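Uncharacterized protein (Parabacteroides merdae, PDB 4R7F) is of unknown function, but it folds into three immunoglobulin-like beta-sandwich domains, the first resembling the first domain of type 9 secretion system plug proteins. Local coordinates at residues I39-D44 with Y99-P104. Residues are numbered along the deposited sequence; the frame is centred on the assembly and turned at random.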
loop_
_atom_site.group_PDB
_atom_site.type_symbol
_atom_site.label_atom_id
_atom_site.label_comp_id
_atom_site.label_asym_id
_atom_site.label_seq_id
_atom_site.Cartn_x
_atom_site.Cartn_y
_atom_site.Cartn_z
ATOM N N ILE A 39 -8.564 -2.809 -19.718
ATOM C CA ILE A 39 -8.092 -1.430 -19.756
ATOM C C ILE A 39 -9.203 -0.505 -20.204
ATOM O O ILE A 39 -9.933 -0.821 -21.149
ATOM C CB ILE A 39 -6.910 -1.259 -20.713
ATOM C CG1 ILE A 39 -5.673 -1.908 -20.111
ATOM C CG2 ILE A 39 -6.613 0.213 -20.929
ATOM C CD1 ILE A 39 -5.042 -1.127 -18.970
ATOM N N GLU A 40 -9.314 0.633 -19.522
ATOM C CA GLU A 40 -10.245 1.663 -19.870
ATOM C C GLU A 40 -9.471 2.865 -20.406
ATOM O O GLU A 40 -8.607 3.414 -19.726
ATOM C CB GLU A 40 -11.061 2.089 -18.664
ATOM C CG GLU A 40 -12.015 3.263 -18.927
ATOM C CD GLU A 40 -12.862 3.629 -17.704
ATOM O OE1 GLU A 40 -12.715 2.969 -16.668
ATOM O OE2 GLU A 40 -13.678 4.574 -17.759
ATOM N N ILE A 41 -9.826 3.274 -21.620
ATOM C CA ILE A 41 -9.376 4.504 -22.205
ATOM C C ILE A 41 -10.538 5.470 -22.165
ATOM O O ILE A 41 -11.557 5.248 -22.761
ATOM C CB ILE A 41 -8.902 4.302 -23.644
ATOM C CG1 ILE A 41 -7.583 3.538 -23.638
ATOM C CG2 ILE A 41 -8.739 5.649 -24.320
ATOM C CD1 ILE A 41 -7.382 2.651 -24.832
ATOM N N ASN A 42 -10.351 6.555 -21.446
ATOM C CA ASN A 42 -11.365 7.557 -21.234
ATOM C C ASN A 42 -10.853 8.971 -21.641
ATOM O O ASN A 42 -9.726 9.376 -21.323
ATOM C CB ASN A 42 -11.734 7.519 -19.763
ATOM C CG ASN A 42 -13.057 8.180 -19.482
ATOM O OD1 ASN A 42 -13.222 9.390 -19.649
ATOM N ND2 ASN A 42 -14.017 7.384 -19.082
ATOM N N PHE A 43 -11.685 9.732 -22.324
ATOM C CA PHE A 43 -11.278 11.021 -22.800
ATOM C C PHE A 43 -12.478 11.844 -23.159
ATOM O O PHE A 43 -13.541 11.288 -23.376
ATOM C CB PHE A 43 -10.357 10.868 -24.024
ATOM C CG PHE A 43 -11.026 10.330 -25.249
ATOM C CD1 PHE A 43 -11.094 8.975 -25.468
ATOM C CD2 PHE A 43 -11.556 11.184 -26.204
ATOM C CE1 PHE A 43 -11.691 8.467 -26.623
ATOM C CE2 PHE A 43 -12.160 10.687 -27.362
ATOM C CZ PHE A 43 -12.221 9.323 -27.575
ATOM N N ASP A 44 -12.300 13.163 -23.229
ATOM C CA ASP A 44 -13.348 14.051 -23.677
ATOM C C ASP A 44 -13.004 14.628 -25.041
ATOM O O ASP A 44 -11.861 14.916 -25.317
ATOM C CB ASP A 44 -13.530 15.204 -22.703
ATOM C CG ASP A 44 -14.095 14.779 -21.380
ATOM O OD1 ASP A 44 -14.768 13.732 -21.294
ATOM O OD2 ASP A 44 -13.843 15.519 -20.409
ATOM N N TYR A 99 -16.016 9.971 -23.682
ATOM C CA TYR A 99 -15.891 8.727 -24.432
ATOM C C TYR A 99 -15.155 7.694 -23.602
ATOM O O TYR A 99 -14.272 8.009 -22.809
ATOM C CB TYR A 99 -15.085 8.958 -25.700
ATOM C CG TYR A 99 -15.742 9.896 -26.690
ATOM C CD1 TYR A 99 -15.679 11.270 -26.516
ATOM C CD2 TYR A 99 -16.440 9.401 -27.810
ATOM C CE1 TYR A 99 -16.285 12.135 -27.408
ATOM C CE2 TYR A 99 -17.050 10.264 -28.722
ATOM C CZ TYR A 99 -16.986 11.632 -28.501
ATOM O OH TYR A 99 -17.565 12.514 -29.380
ATOM N N ARG A 100 -15.497 6.447 -23.816
ATOM C CA ARG A 100 -14.966 5.343 -23.034
ATOM C C ARG A 100 -14.830 4.159 -23.961
ATOM O O ARG A 100 -15.769 3.814 -24.669
ATOM C CB ARG A 100 -15.911 5.021 -21.906
ATOM C CG ARG A 100 -15.463 3.922 -20.969
ATOM C CD ARG A 100 -16.029 4.243 -19.588
ATOM N NE ARG A 100 -16.348 3.071 -18.798
ATOM C CZ ARG A 100 -17.386 2.282 -19.043
ATOM N NH1 ARG A 100 -18.196 2.520 -20.074
ATOM N NH2 ARG A 100 -17.602 1.232 -18.268
ATOM N N LEU A 101 -13.633 3.591 -23.966
ATOM C CA LEU A 101 -13.280 2.399 -24.707
ATOM C C LEU A 101 -12.655 1.455 -23.707
ATOM O O LEU A 101 -11.676 1.810 -23.039
ATOM C CB LEU A 101 -12.270 2.745 -25.798
ATOM C CG LEU A 101 -11.596 1.592 -26.535
ATOM C CD1 LEU A 101 -12.601 0.810 -27.363
ATOM C CD2 LEU A 101 -10.530 2.144 -27.439
ATOM N N LEU A 102 -13.253 0.278 -23.568
ATOM C CA LEU A 102 -12.666 -0.795 -22.793
ATOM C C LEU A 102 -11.997 -1.800 -23.731
ATOM O O LEU A 102 -12.522 -2.122 -24.810
ATOM C CB LEU A 102 -13.730 -1.494 -21.974
ATOM C CG LEU A 102 -14.536 -0.578 -21.073
ATOM C CD1 LEU A 102 -15.553 -1.391 -20.290
ATOM C CD2 LEU A 102 -13.610 0.178 -20.144
ATOM N N LEU A 103 -10.840 -2.291 -23.312
ATOM C CA LEU A 103 -10.135 -3.323 -24.031
ATOM C C LEU A 103 -9.589 -4.381 -23.078
ATOM O O LEU A 103 -9.132 -4.062 -21.998
ATOM C CB LEU A 103 -8.982 -2.708 -24.779
ATOM C CG LEU A 103 -9.342 -1.903 -26.020
ATOM C CD1 LEU A 103 -8.190 -0.985 -26.408
ATOM C CD2 LEU A 103 -9.682 -2.834 -27.164
ATOM N N PRO A 104 -9.638 -5.656 -23.473
ATOM C CA PRO A 104 -10.282 -6.142 -24.684
ATOM C C PRO A 104 -11.812 -6.022 -24.560
ATOM O O PRO A 104 -12.334 -5.803 -23.459
ATOM C CB PRO A 104 -9.876 -7.606 -24.715
ATOM C CG PRO A 104 -9.847 -7.960 -23.267
ATOM C CD PRO A 104 -9.178 -6.769 -22.631
#
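Ile39, Ile41 and Phe43 pair with Leu103, Leu101 and Tyr99 as the hydrogen-bonded pairs of an antiparallel ladder, each giving and taking one backbone bond. The straightest is Ile41 N to Leu101 O, at 173°. In the non-hydrogen-bonded pairs between them, CA-H groups lean on carbonyls, Leu102 CA reaching Ile39 O at 3.2 Å.

The face bearing Glu40, Asn42, Arg100 and Leu102 is largely polar. Glu40, its CG anti to the backbone N (chi1 176°) and the chain fully extended, brings OE2 to the guanidinium edge in a salt bridge, 3.2 Å from Arg100 NE; carboxylate and guanidinium planes stand almost perpendicular. Asn42 ND2 gives a hydrogen bond to Glu40 OE2 from the anti side of the carboxylate, somewhat out of its plane, at 3.1 Å, while Leu102 CD2 lies against Glu40 CB and CG. With an alanine at Glu40, Arg100 NE and Asn42 ND2 would probably lose the acceptor they share, and Leu102 CD2 its contact with CG. Arg100 NH1 has a second carboxylate in Asp85, and Asn98 holds Asn42 OD1.

On the other face, Tyr99 CB sits over the Phe43 ring, 3.6 Å from its centroid, a CH-pi contact; the two ring planes lie within 5° of each other, offset so far that little of one ring covers the other. Ile41 CD1 touches Leu103 CD1 at 4.0 Å and Leu101 CD2.

These are the central strands of a four-stranded immunoglobulin-like sheet, flanked by strands 14-21 and 86-88; the apolar face packs on strands 53-60 and 129-138 of the facing sheet.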